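Putative hexose oxidase (Nonomuraea sp. ATCC 39727, PDB 5AWV) binds FAD covalently and probably oxidises the sugar part of glycopeptide antibiotics such as teicoplanin, as a flavin-linked hexose oxidase. Local coordinates at residues A[50-55]-A[361-366]; A[73-78]-A[190-195]; A[119-124]-A[240-245]; A[251-256]-A[341-346]; A[381-386]-A[450-455]. All coordinates share one frame; numbering follows the deposited sequence.

Contact 1: residues A[50-55]-A[361-366]. With N1L (2-amino-2-deoxy-beta-D-glucopyranuronic acid), chain B.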
# COMPACT_ATOMS: atom_id res chain seq x y z
N ALA A 50 10.04 5.32 -2.46
CA ALA A 50 10.57 4.84 -1.20
C ALA A 50 11.85 4.01 -1.29
O ALA A 50 12.75 4.13 -0.43
CB ALA A 50 9.53 4.05 -0.45
N ASN A 51 11.94 3.15 -2.28
CA ASN A 51 13.02 2.25 -2.34
C ASN A 51 14.12 2.80 -3.25
O ASN A 51 13.97 2.82 -4.47
CB ASN A 51 12.53 0.85 -2.76
CG ASN A 51 13.62 -0.23 -2.68
OD1 ASN A 51 14.83 0.05 -2.71
ND2 ASN A 51 13.20 -1.47 -2.52
N SER A 52 15.23 3.22 -2.64
CA SER A 52 16.35 3.80 -3.39
C SER A 52 17.15 2.85 -4.27
O SER A 52 17.96 3.29 -4.98
CB SER A 52 17.28 4.60 -2.43
OG SER A 52 17.78 3.67 -1.50
N ARG A 53 16.83 1.59 -4.36
CA ARG A 53 17.33 0.72 -5.40
C ARG A 53 16.92 1.10 -6.82
O ARG A 53 17.63 0.80 -7.75
CB ARG A 53 16.91 -0.68 -5.05
CG ARG A 53 17.37 -1.80 -5.96
CD ARG A 53 17.11 -3.10 -5.25
NE ARG A 53 16.69 -4.12 -6.15
CZ ARG A 53 15.56 -4.84 -6.01
NH1 ARG A 53 14.67 -4.73 -4.94
NH2 ARG A 53 15.34 -5.73 -6.97
N PHE A 54 15.80 1.78 -7.00
CA PHE A 54 15.25 2.05 -8.32
C PHE A 54 15.33 3.53 -8.73
O PHE A 54 14.95 4.43 -7.97
CB PHE A 54 13.78 1.64 -8.34
CG PHE A 54 13.50 0.30 -7.69
CD1 PHE A 54 14.15 -0.82 -8.13
CD2 PHE A 54 12.55 0.19 -6.72
CE1 PHE A 54 13.87 -2.08 -7.59
CE2 PHE A 54 12.30 -1.04 -6.13
CZ PHE A 54 12.96 -2.17 -6.57
N ASN A 55 15.71 3.75 -10.00
CA ASN A 55 15.81 5.08 -10.56
C ASN A 55 15.40 5.07 -11.97
O ASN A 55 15.64 4.10 -12.67
CB ASN A 55 17.27 5.59 -10.55
CG ASN A 55 17.70 5.93 -9.16
OD1 ASN A 55 18.35 5.11 -8.52
ND2 ASN A 55 17.21 7.05 -8.63
N GLY A 361 13.99 5.87 1.30
CA GLY A 361 14.67 5.03 2.27
C GLY A 361 15.89 4.35 1.70
O GLY A 361 16.21 4.55 0.57
N PRO A 362 16.53 3.49 2.49
CA PRO A 362 17.66 2.71 1.98
C PRO A 362 17.19 1.65 0.98
O PRO A 362 15.99 1.42 0.78
CB PRO A 362 18.24 2.07 3.25
CG PRO A 362 17.00 1.80 4.05
CD PRO A 362 15.99 2.89 3.73
N ALA A 363 18.13 1.06 0.30
CA ALA A 363 17.86 0.12 -0.72
C ALA A 363 17.45 -1.23 -0.04
O ALA A 363 18.00 -1.59 0.95
CB ALA A 363 19.10 -0.00 -1.57
N SER A 364 16.43 -1.92 -0.52
CA SER A 364 16.01 -3.16 0.08
C SER A 364 15.40 -4.10 -0.94
O SER A 364 15.03 -3.69 -2.04
CB SER A 364 15.02 -2.83 1.23
OG SER A 364 13.78 -2.41 0.69
N LYS A 365 15.31 -5.36 -0.59
CA LYS A 365 14.60 -6.38 -1.36
C LYS A 365 13.80 -7.22 -0.41
O LYS A 365 14.36 -7.76 0.58
CB LYS A 365 15.59 -7.27 -2.09
CG LYS A 365 15.03 -8.51 -2.75
CD LYS A 365 14.29 -8.14 -3.95
CE LYS A 365 13.84 -9.35 -4.73
NZ LYS A 365 12.94 -8.88 -5.82
N THR A 366 12.50 -7.37 -0.68
CA THR A 366 11.65 -8.16 0.10
C THR A 366 11.04 -9.21 -0.80
O THR A 366 10.63 -8.91 -1.94
CB THR A 366 10.51 -7.31 0.72
OG1 THR A 366 11.01 -6.33 1.58
CG2 THR A 366 9.54 -8.18 1.50
C1 N1L B . 8.11 -2.29 5.96
C2 N1L B . 9.22 -3.27 5.31
C3 N1L B . 8.70 -4.02 4.07
C4 N1L B . 7.44 -4.76 4.49
C5 N1L B . 6.34 -3.72 4.85
C6 N1L B . 4.97 -4.38 5.17
N2 N1L B . 10.45 -2.59 4.93
O3 N1L B . 9.69 -5.04 3.58
O4 N1L B . 6.98 -5.72 3.41
O5 N1L B . 6.76 -2.98 6.07
O6B N1L B . 4.78 -4.75 6.53
O6A N1L B . 4.84 -5.57 4.51
O HOH W 1 14.22 -7.66 -8.10
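Asn51 lays its amide alongside the backbone of Ser364 and uses both ends of it. ND2 donates to Ser364 O at 2.9 Å in a nearly straight bond (174°), the acceptor lying in the amide plane although the nitrogen itself stands above the plane of the carbonyl. At the other end OD1 receives a weak bond from Ser364 N, and within its own segment it takes the N-H of Arg53 at 3.0 Å, which makes an Asx turn. With CG anti to the backbone N (chi1 -173°), the amide reaches across to the edge of strand 363-371.

Arg53 approaches the same carbonyl from farther along the strand: its NH1 donates to Ser364 O at 3.1 Å, the oxygen lying 18° out of the guanidinium plane. One face of that guanidinium lies over Phe54 CE1, while the aliphatic part of Lys365 passes obliquely beside it, CD 3.6 Å from Arg53 NH1. A water in the guanidinium plane bridges Arg53 NH2, weakly, to Lys365 NZ, whose salt bridge goes to Asp475. At the start of the contact, Ser52 OG donates to Gly361 O at 2.7 Å, on a carbonyl lone pair, and Gly361 N donates to Ala50 O at 2.7 Å.

Thr366, at the far end of the strand segment, places OG1 2.7 Å from O3 of the bound aminoglucuronic acid. Two donors thus grip Ser364 O, and the lysine's acidic partner probably eases the approach of two cationic groups, so that the loop is fastened to a sugar-binding strand mainly by polar bonds.

Contact 2: residues A[73-78]-A[190-195]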
# COMPACT_ATOMS: atom_id res chain seq x y z
N ALA A 73 -3.79 13.42 -19.71
CA ALA A 73 -2.39 13.00 -19.56
C ALA A 73 -2.21 11.58 -20.11
O ALA A 73 -1.27 11.35 -20.81
CB ALA A 73 -1.96 13.09 -18.10
N VAL A 74 -3.14 10.68 -19.84
CA VAL A 74 -3.12 9.33 -20.39
C VAL A 74 -3.14 9.39 -21.94
O VAL A 74 -2.22 8.87 -22.58
CB VAL A 74 -4.30 8.52 -19.87
CG1 VAL A 74 -4.41 7.21 -20.61
CG2 VAL A 74 -4.03 8.16 -18.36
N GLU A 75 -4.11 10.13 -22.50
CA GLU A 75 -4.25 10.28 -23.98
C GLU A 75 -3.01 10.81 -24.64
O GLU A 75 -2.60 10.36 -25.70
CB GLU A 75 -5.46 11.16 -24.34
CG GLU A 75 -6.38 10.63 -25.47
CD GLU A 75 -7.88 10.90 -25.15
OE1 GLU A 75 -8.77 10.29 -25.74
OE2 GLU A 75 -8.21 11.67 -24.23
N GLU A 76 -2.38 11.80 -24.03
CA GLU A 76 -1.11 12.25 -24.48
C GLU A 76 0.01 11.21 -24.61
O GLU A 76 0.78 11.22 -25.59
CB GLU A 76 -0.63 13.45 -23.65
CG GLU A 76 0.64 14.03 -24.24
CD GLU A 76 1.05 15.38 -23.67
OE1 GLU A 76 2.24 15.71 -23.90
OE2 GLU A 76 0.23 16.08 -23.01
N THR A 77 0.11 10.30 -23.63
CA THR A 77 1.11 9.27 -23.71
C THR A 77 0.67 8.27 -24.81
O THR A 77 1.50 7.66 -25.39
CB THR A 77 1.28 8.51 -22.36
OG1 THR A 77 0.04 7.85 -22.03
CG2 THR A 77 1.63 9.50 -21.22
N VAL A 78 -0.61 8.04 -24.99
CA VAL A 78 -1.03 7.10 -26.06
C VAL A 78 -0.65 7.67 -27.44
O VAL A 78 -0.07 6.99 -28.28
CB VAL A 78 -2.50 6.85 -26.05
CG1 VAL A 78 -2.86 5.78 -27.12
CG2 VAL A 78 -2.93 6.30 -24.73
N GLN A 190 -9.21 2.05 -29.84
CA GLN A 190 -8.85 3.18 -30.73
C GLN A 190 -7.89 4.17 -30.08
O GLN A 190 -7.49 5.12 -30.72
CB GLN A 190 -10.08 3.97 -31.22
CG GLN A 190 -11.06 3.13 -32.04
CD GLN A 190 -11.82 2.12 -31.19
OE1 GLN A 190 -12.02 2.33 -29.99
NE2 GLN A 190 -12.17 0.99 -31.78
N GLY A 191 -7.51 3.97 -28.82
CA GLY A 191 -6.46 4.81 -28.22
C GLY A 191 -7.00 6.01 -27.48
O GLY A 191 -6.22 6.88 -27.15
N LYS A 192 -8.30 6.05 -27.22
CA LYS A 192 -8.94 7.12 -26.51
C LYS A 192 -9.06 6.79 -25.01
O LYS A 192 -9.53 5.70 -24.64
CB LYS A 192 -10.43 7.29 -26.90
CG LYS A 192 -10.75 7.58 -28.35
CD LYS A 192 -9.87 8.71 -28.90
CE LYS A 192 -10.53 9.30 -30.16
NZ LYS A 192 -10.61 8.29 -31.26
N ALA A 193 -8.87 7.80 -24.19
CA ALA A 193 -9.08 7.68 -22.76
C ALA A 193 -10.52 7.87 -22.41
O ALA A 193 -11.14 8.80 -22.91
CB ALA A 193 -8.15 8.68 -22.08
N ARG A 194 -11.10 6.99 -21.60
CA ARG A 194 -12.43 7.06 -21.13
C ARG A 194 -12.46 6.91 -19.59
O ARG A 194 -11.60 6.21 -19.04
CB ARG A 194 -13.25 5.87 -21.71
CG ARG A 194 -14.06 6.25 -22.94
CD ARG A 194 -13.34 5.96 -24.23
NE ARG A 194 -14.11 6.44 -25.40
CZ ARG A 194 -14.22 7.71 -25.80
NH1 ARG A 194 -13.64 8.73 -25.14
NH2 ARG A 194 -14.94 7.97 -26.87
N VAL A 195 -13.52 7.40 -18.96
CA VAL A 195 -13.69 7.31 -17.54
C VAL A 195 -14.83 6.37 -17.26
O VAL A 195 -15.91 6.50 -17.84
CB VAL A 195 -14.03 8.69 -16.97
CG1 VAL A 195 -14.28 8.61 -15.45
CG2 VAL A 195 -12.91 9.64 -17.32
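The carboxylate of Glu75 is met on its face and not in its plane: Ala193 N donates to Glu75 OE1 at 2.9 Å from 79° out of the carboxylate plane, with an N-H...O angle of 153°. The methyl of Ala193 lies close to the same group, CB 3.7 Å from Glu75 OE2, and Lys192 CA approaches Glu75 OE1 to 3.3 Å. A second flat group, the guanidinium of Arg194, has Lys192 CB 3.8 Å above one face, offset toward the rim. Its NH1 makes a weak bond back to Ala193 O, and the charged ends of Lys192 and Arg194 do not touch the glutamate, so any electrostatic attraction would be long-ranged.

Glu75 leaves the helix with chi1 at -134° and bends at chi2, which carries the carboxylate out to the beginning of the strand. One turn farther along the helix, Val78 sets CG1, anti to its backbone N, 3.5 Å from Gly191 O. The positive phi of Gly191 suits a residue without a side chain in this turn. Val74 completes the apolar side with CG1 4.3 Å from Ala193 CB, and both valines also touch Val187 on the adjoining strand 179-187.

On the helix itself, Thr77 OG1 donates to Val74 O, a carbonyl that also accepts from Val78 N. The helix 67-80 thus packs against the outermost strand of the antiparallel five-stranded sheet, while Ala73 and Val74 reach Ile106 of the mixed sheet, an alpha+beta arrangement belonging to the PCMH-type FAD-binding domain.

Contact 3: residues A[119-124]-A[240-245]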
# COMPACT_ATOMS: atom_id res chain seq x y z
N SER A 119 -23.90 10.75 -2.85
CA SER A 119 -24.55 10.14 -4.04
C SER A 119 -24.06 8.70 -4.24
O SER A 119 -24.71 7.91 -4.89
CB SER A 119 -24.25 10.95 -5.26
OG SER A 119 -22.88 10.76 -5.53
N MET A 120 -22.93 8.34 -3.62
CA MET A 120 -22.52 6.93 -3.50
C MET A 120 -22.85 6.30 -2.16
O MET A 120 -22.80 5.06 -2.03
CB MET A 120 -21.04 6.81 -3.85
CG MET A 120 -20.73 7.40 -5.21
SD MET A 120 -21.35 6.32 -6.58
CE MET A 120 -19.85 5.48 -7.05
N ASN A 121 -23.25 7.13 -1.16
CA ASN A 121 -23.43 6.71 0.24
C ASN A 121 -22.16 5.88 0.65
O ASN A 121 -22.25 4.77 1.18
CB ASN A 121 -24.75 5.94 0.47
CG ASN A 121 -25.06 5.72 1.90
OD1 ASN A 121 -25.67 4.70 2.31
ND2 ASN A 121 -24.76 6.68 2.69
N ALA A 122 -21.02 6.52 0.44
CA ALA A 122 -19.70 5.90 0.73
C ALA A 122 -18.70 7.01 0.90
O ALA A 122 -18.93 8.12 0.49
CB ALA A 122 -19.27 5.02 -0.45
N PHE A 123 -17.56 6.65 1.47
CA PHE A 123 -16.40 7.54 1.54
C PHE A 123 -15.57 7.54 0.32
O PHE A 123 -15.10 6.52 -0.13
CB PHE A 123 -15.55 7.15 2.74
CG PHE A 123 -16.18 7.45 4.02
CD1 PHE A 123 -16.09 8.70 4.56
CD2 PHE A 123 -16.89 6.50 4.68
CE1 PHE A 123 -16.66 8.98 5.77
CE2 PHE A 123 -17.46 6.78 5.84
CZ PHE A 123 -17.35 8.00 6.42
N LEU A 124 -15.41 8.69 -0.27
CA LEU A 124 -14.56 8.95 -1.41
C LEU A 124 -13.14 9.18 -0.83
O LEU A 124 -12.94 10.08 0.08
CB LEU A 124 -15.04 10.24 -2.10
CG LEU A 124 -14.48 10.60 -3.47
CD1 LEU A 124 -15.05 11.86 -4.11
CD2 LEU A 124 -13.04 10.86 -3.47
N GLU A 240 -21.02 7.65 10.06
CA GLU A 240 -20.33 6.97 11.18
C GLU A 240 -20.47 5.47 11.21
O GLU A 240 -19.76 4.82 11.96
CB GLU A 240 -20.76 7.54 12.53
CG GLU A 240 -20.50 9.01 12.73
CD GLU A 240 -20.69 9.35 14.21
OE1 GLU A 240 -21.82 9.74 14.59
OE2 GLU A 240 -19.73 9.15 15.00
N ARG A 241 -21.44 4.89 10.51
CA ARG A 241 -21.64 3.43 10.42
C ARG A 241 -21.10 2.82 9.10
O ARG A 241 -21.15 1.61 8.89
CB ARG A 241 -23.16 3.09 10.63
CG ARG A 241 -23.53 3.17 12.11
CD ARG A 241 -25.01 3.23 12.45
NE ARG A 241 -25.91 2.20 11.91
CZ ARG A 241 -25.84 0.88 12.12
NH1 ARG A 241 -24.87 0.33 12.84
NH2 ARG A 241 -26.76 0.08 11.56
N LEU A 242 -20.59 3.64 8.20
CA LEU A 242 -20.31 3.16 6.85
C LEU A 242 -18.92 2.57 6.73
O LEU A 242 -18.65 1.95 5.72
CB LEU A 242 -20.48 4.26 5.79
CG LEU A 242 -21.95 4.59 5.54
CD1 LEU A 242 -21.99 5.85 4.71
CD2 LEU A 242 -22.64 3.40 4.88
N LEU A 243 -18.07 2.71 7.76
CA LEU A 243 -16.75 2.00 7.82
C LEU A 243 -16.52 1.49 9.22
O LEU A 243 -17.21 1.94 10.14
CB LEU A 243 -15.59 2.92 7.41
CG LEU A 243 -15.50 3.08 5.90
CD1 LEU A 243 -14.52 4.17 5.56
CD2 LEU A 243 -15.22 1.81 5.10
N PRO A 244 -15.58 0.56 9.40
CA PRO A 244 -15.29 0.01 10.76
C PRO A 244 -14.90 1.08 11.78
O PRO A 244 -14.28 2.07 11.43
CB PRO A 244 -14.09 -0.87 10.51
CG PRO A 244 -14.26 -1.32 9.09
CD PRO A 244 -14.81 -0.16 8.35
N LYS A 245 -15.38 0.91 12.99
CA LYS A 245 -15.08 1.81 14.05
C LYS A 245 -13.77 1.34 14.68
O LYS A 245 -13.72 0.20 15.08
CB LYS A 245 -16.20 1.77 15.08
CG LYS A 245 -15.98 2.74 16.27
CD LYS A 245 -17.15 2.77 17.28
CE LYS A 245 -18.55 2.75 16.62
NZ LYS A 245 -19.43 3.97 16.72
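Phe123 and Leu243 make the closest approach, with ring atom CD2 of Phe123 3.4 Å from Leu243 CD1. The two side chains meet obliquely. Leu242 comes to the next ring atom, its CB 3.9 Å from Phe123 CE2, and the consecutive leucines meet the same CD2-CE2 border of the ring from opposite sides of its plane. Farther out, Leu242 sends its CD1 methyl to the amide of Asn121, 3.5 Å from ND2, the two side chains crossing at about a right angle.

Asn121 and Ala122 both face Asp117, forming a G1 beta bulge in the hairpin of strands 114-117 and 122-125, at one border of the antiparallel five-stranded sheet of the FAD-binding domain. The left-handed backbone of Asn121 (phi 47°, psi 55°) belongs to this bulge, and Phe123 follows it on the strand.

In the second shell, Trp142 meets the Phe123 ring edge-to-face, and Leu138 of helix 131-142 touches both Phe123 and Leu243. Arg230 donates from NH1 to Asn121 O and also touches Leu242. Backbone bonds between Phe123 and Met229 and between Leu242 and Val231 tie the two segments to strand 223-229 and the chain just after it.

Contact 4: residues A[251-256]-A[341-346]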
# COMPACT_ATOMS: atom_id res chain seq x y z
N LEU A 251 -4.28 -2.58 23.89
CA LEU A 251 -3.22 -3.08 24.74
C LEU A 251 -2.06 -3.59 23.90
O LEU A 251 -2.22 -4.40 22.98
CB LEU A 251 -3.83 -4.17 25.65
CG LEU A 251 -3.32 -4.52 27.02
CD1 LEU A 251 -3.18 -3.28 27.92
CD2 LEU A 251 -4.28 -5.55 27.65
N THR A 252 -0.88 -3.09 24.18
CA THR A 252 0.31 -3.40 23.41
C THR A 252 1.48 -3.94 24.26
O THR A 252 1.64 -3.58 25.43
CB THR A 252 0.79 -2.16 22.64
OG1 THR A 252 1.22 -1.15 23.57
CG2 THR A 252 -0.38 -1.57 21.74
N SER A 253 2.27 -4.80 23.66
CA SER A 253 3.49 -5.25 24.24
C SER A 253 4.44 -5.68 23.16
O SER A 253 3.98 -6.17 22.14
CB SER A 253 3.13 -6.47 25.14
OG SER A 253 4.28 -7.05 25.73
N THR A 254 5.74 -5.55 23.36
CA THR A 254 6.72 -6.19 22.46
C THR A 254 7.59 -7.14 23.27
O THR A 254 8.20 -6.70 24.23
CB THR A 254 7.55 -5.08 21.78
OG1 THR A 254 6.67 -4.22 21.03
CG2 THR A 254 8.69 -5.62 20.93
N VAL A 255 7.58 -8.43 22.93
CA VAL A 255 8.45 -9.42 23.54
C VAL A 255 9.79 -9.31 22.77
O VAL A 255 9.81 -9.27 21.49
CB VAL A 255 7.91 -10.85 23.35
CG1 VAL A 255 8.86 -11.92 23.89
CG2 VAL A 255 6.57 -11.04 23.96
N THR A 256 10.92 -9.22 23.48
CA THR A 256 12.23 -9.18 22.82
C THR A 256 12.95 -10.49 23.00
O THR A 256 12.84 -11.10 24.04
CB THR A 256 13.01 -7.97 23.38
OG1 THR A 256 12.24 -6.78 23.14
CG2 THR A 256 14.25 -7.79 22.64
N GLU A 341 12.29 -11.74 26.71
CA GLU A 341 12.00 -10.69 27.69
C GLU A 341 10.59 -10.04 27.42
O GLU A 341 10.27 -9.62 26.30
CB GLU A 341 13.08 -9.60 27.60
CG GLU A 341 12.97 -8.48 28.65
CD GLU A 341 12.18 -7.19 28.29
OE1 GLU A 341 11.59 -6.57 29.22
OE2 GLU A 341 12.17 -6.74 27.12
N VAL A 342 9.73 -10.01 28.43
CA VAL A 342 8.34 -9.59 28.34
C VAL A 342 8.07 -8.40 29.27
O VAL A 342 7.99 -8.55 30.47
CB VAL A 342 7.41 -10.72 28.74
CG1 VAL A 342 5.94 -10.31 28.58
CG2 VAL A 342 7.77 -11.97 27.95
N PRO A 343 7.87 -7.22 28.71
CA PRO A 343 7.54 -6.05 29.49
C PRO A 343 6.07 -6.03 29.90
O PRO A 343 5.26 -6.80 29.43
CB PRO A 343 7.83 -4.90 28.51
CG PRO A 343 7.49 -5.48 27.18
CD PRO A 343 7.86 -6.95 27.24
N GLU A 344 5.74 -5.14 30.81
CA GLU A 344 4.39 -4.92 31.22
C GLU A 344 3.66 -4.39 30.00
O GLU A 344 4.22 -3.54 29.33
CB GLU A 344 4.32 -3.80 32.30
CG GLU A 344 4.26 -4.32 33.68
CD GLU A 344 2.99 -5.11 33.87
OE1 GLU A 344 1.85 -4.54 33.82
OE2 GLU A 344 3.15 -6.32 34.05
N PRO A 345 2.44 -4.84 29.74
CA PRO A 345 1.69 -4.18 28.63
C PRO A 345 1.32 -2.69 28.92
O PRO A 345 1.10 -2.33 30.06
CB PRO A 345 0.41 -4.99 28.51
CG PRO A 345 0.42 -5.97 29.62
CD PRO A 345 1.64 -5.83 30.47
N ILE A 346 1.15 -1.92 27.85
CA ILE A 346 0.77 -0.53 27.90
C ILE A 346 -0.56 -0.37 27.15
O ILE A 346 -0.75 -0.95 26.08
CB ILE A 346 1.90 0.26 27.25
CG1 ILE A 346 3.15 0.17 28.14
CG2 ILE A 346 1.55 1.70 27.08
CD1 ILE A 346 4.42 0.71 27.49
O HOH W 2 3.20 -8.07 28.16
O HOH W 3 10.47 -5.74 24.94
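Thr252 and Ile346 exchange both backbone bonds of an antiparallel hydrogen-bonded pair: Thr252 N donates to Ile346 O at 2.9 Å, and Ile346 N returns one to Thr252 O at 3.0 Å. At the other end Thr256 and Glu341 repeat the pattern, Glu341 N reaching Thr256 O at 2.8 Å. Between these pairs the register slips by one residue, and Pro343 and Pro345 have no N-H to give.

Water takes over there. One molecule joins Ser253 OG at 2.8 Å to Pro343 O, to which it donates. Another donates to Thr254 O at 2.6 Å and to Glu341 OE2, and accepts from Thr256 OG1; it thus links Thr256 and Glu341, whose side chains run alongside each other in the same direction. Thr254 O is also approached by Pro343 CD at 3.0 Å. Thr252 OG1 bonds with Gln348, whereas Thr254 OG1 bonds to the backbone of the bound peptide.

Leu251 CD1 packs 4.0 Å from Pro345 CB, and both residues touch Arg323 of helix 322-334. Strand 340-349 is the outermost strand of the antiparallel seven-stranded sheet, and strand 249-257 separates it from strand 309-316.

Contact 5: residues A[381-386]-A[450-455]. With MAN (alpha-D-mannopyranose), chain C.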
# COMPACT_ATOMS: atom_id res chain seq x y z
N GLN A 381 14.48 -25.08 9.87
CA GLN A 381 15.92 -25.35 9.77
C GLN A 381 16.59 -24.38 8.80
O GLN A 381 17.62 -23.79 9.09
CB GLN A 381 16.15 -26.82 9.35
CG GLN A 381 17.61 -27.31 9.50
CD GLN A 381 17.88 -28.73 8.93
OE1 GLN A 381 17.34 -29.13 7.87
NE2 GLN A 381 18.76 -29.52 9.64
N ALA A 382 15.98 -24.23 7.61
CA ALA A 382 16.50 -23.33 6.57
C ALA A 382 16.50 -21.88 7.01
O ALA A 382 17.49 -21.18 6.76
CB ALA A 382 15.72 -23.50 5.29
N VAL A 383 15.45 -21.44 7.72
CA VAL A 383 15.49 -20.10 8.24
C VAL A 383 16.69 -19.89 9.24
O VAL A 383 17.43 -18.89 9.19
CB VAL A 383 14.15 -19.74 8.93
CG1 VAL A 383 14.25 -18.46 9.65
CG2 VAL A 383 12.99 -19.72 7.91
N TYR A 384 16.79 -20.82 10.21
CA TYR A 384 17.89 -20.72 11.23
C TYR A 384 19.21 -20.65 10.54
O TYR A 384 20.00 -19.81 10.90
CB TYR A 384 17.86 -21.88 12.19
CG TYR A 384 18.84 -21.69 13.31
CD1 TYR A 384 18.59 -20.75 14.27
CD2 TYR A 384 20.02 -22.45 13.42
CE1 TYR A 384 19.42 -20.53 15.32
CE2 TYR A 384 20.88 -22.23 14.48
CZ TYR A 384 20.58 -21.27 15.41
OH TYR A 384 21.35 -20.96 16.46
N GLU A 385 19.45 -21.54 9.59
CA GLU A 385 20.71 -21.63 8.91
C GLU A 385 21.08 -20.34 8.21
O GLU A 385 22.18 -19.84 8.38
CB GLU A 385 20.73 -22.83 7.94
CG GLU A 385 21.76 -22.84 6.77
CD GLU A 385 23.19 -22.52 7.16
OE1 GLU A 385 23.99 -22.05 6.28
OE2 GLU A 385 23.53 -22.75 8.36
N ASN A 386 20.17 -19.76 7.40
CA ASN A 386 20.50 -18.52 6.74
C ASN A 386 20.57 -17.32 7.68
O ASN A 386 21.42 -16.39 7.53
CB ASN A 386 19.50 -18.37 5.52
CG ASN A 386 19.73 -19.38 4.46
OD1 ASN A 386 20.58 -19.19 3.62
ND2 ASN A 386 19.02 -20.46 4.47
N ALA A 450 14.98 -19.50 -1.49
CA ALA A 450 15.11 -20.75 -2.22
C ALA A 450 15.30 -21.95 -1.27
O ALA A 450 14.71 -23.01 -1.49
CB ALA A 450 16.26 -20.68 -3.22
N ASP A 451 15.99 -21.75 -0.15
CA ASP A 451 16.20 -22.89 0.80
C ASP A 451 14.88 -23.20 1.49
O ASP A 451 14.43 -24.38 1.60
CB ASP A 451 17.24 -22.58 1.86
CG ASP A 451 18.68 -22.55 1.30
OD1 ASP A 451 18.92 -22.89 0.14
OD2 ASP A 451 19.55 -22.12 2.04
N VAL A 452 14.21 -22.15 1.93
CA VAL A 452 12.90 -22.36 2.55
C VAL A 452 11.95 -23.09 1.64
O VAL A 452 11.31 -24.04 2.06
CB VAL A 452 12.31 -21.01 3.05
CG1 VAL A 452 10.87 -21.14 3.48
CG2 VAL A 452 13.14 -20.49 4.17
N TYR A 453 11.92 -22.68 0.36
CA TYR A 453 10.98 -23.21 -0.61
C TYR A 453 11.62 -24.27 -1.52
O TYR A 453 11.08 -24.57 -2.60
CB TYR A 453 10.27 -22.09 -1.41
CG TYR A 453 9.44 -21.18 -0.46
CD1 TYR A 453 8.32 -21.68 0.22
CD2 TYR A 453 9.83 -19.88 -0.21
CE1 TYR A 453 7.59 -20.88 1.09
CE2 TYR A 453 9.12 -19.12 0.70
CZ TYR A 453 8.02 -19.61 1.30
OH TYR A 453 7.35 -18.79 2.20
N ALA A 454 12.63 -24.99 -1.00
CA ALA A 454 13.43 -25.90 -1.85
C ALA A 454 12.66 -27.08 -2.40
O ALA A 454 12.90 -27.52 -3.54
CB ALA A 454 14.73 -26.35 -1.14
N GLU A 455 11.68 -27.53 -1.68
CA GLU A 455 10.89 -28.67 -2.12
C GLU A 455 9.89 -28.31 -3.26
O GLU A 455 9.42 -29.18 -3.95
CB GLU A 455 10.17 -29.32 -0.94
CG GLU A 455 11.09 -30.01 0.07
CD GLU A 455 10.34 -31.05 0.97
OE1 GLU A 455 9.10 -30.95 1.20
OE2 GLU A 455 10.98 -31.99 1.46
C1 MAN C . 23.43 -30.53 10.58
C2 MAN C . 22.19 -29.84 11.15
C3 MAN C . 21.97 -28.50 10.46
C4 MAN C . 23.26 -27.65 10.58
C5 MAN C . 24.50 -28.34 9.93
C6 MAN C . 25.78 -27.44 9.98
O2 MAN C . 22.37 -29.60 12.49
O3 MAN C . 20.80 -27.79 11.08
O4 MAN C . 22.96 -26.51 9.90
O5 MAN C . 24.68 -29.66 10.54
O6 MAN C . 26.40 -27.53 11.30
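Ala382 and Val452 bring two helices together, helix 377-387 and the C-terminal end of helix 438-452, beside the antiparallel seven-stranded sheet. The tight part is apolar: Ala382 CB sits 3.9 Å from both Asp451 CB and Val452 N, its small methyl allowing the backbones to come within 5.5 Å, CA to CA, at Ala382 and Val452. Val452 CG2 lies 3.8 Å from Val383 CG2. Behind this pair, Val383 touches Phe267 of helix 264-280 and Val452 touches Tyr428 of strand 424-432, which places this apolar side against that helix and that strand.

The other side is looser and polar, and here Asp451 is partly exposed. Lys447 forms a salt bridge with Asp451 OD2 and also donates to Asn386 OD1, which probably favours a charged carboxylate. On the same helix as Ala382, Gln381 NE2 makes a weak bond to O3 of a bound mannose.

Asn386 links the two sides by using both hydrogens of its amide nitrogen. ND2 donates to Ala382 O at 2.8 Å, from the face of that carbonyl opposite to the backbone N of Asn386, and to Asp451 OD2 at 3.0 Å on the anti side of the carboxylate, 17° out of its plane.

Contacts 2 and 3 share an antiparallel five-stranded sheet of the FAD-binding part, on strand 193-199 at one margin and strand 122-125 next to the other; nearest atoms are about 11 Å apart and their segments alternate. Contacts 1 and 4 lie at the two outermost strands of the seven-stranded sheet, 363-371 and 340-349, their centres about 31 Å apart. Contact 5 follows contact 1 in the chain, since helix 377-387 follows strand 363-371. Contacts 2 and 4 are the most distant, centres about 53 Å apart on opposite sides of the chain's centre. Contact 1 spans the sequence containing contacts 2, 3 and 4, joining a loop near the flavin-linked His91 to the sheet that binds the antibiotic's sugar.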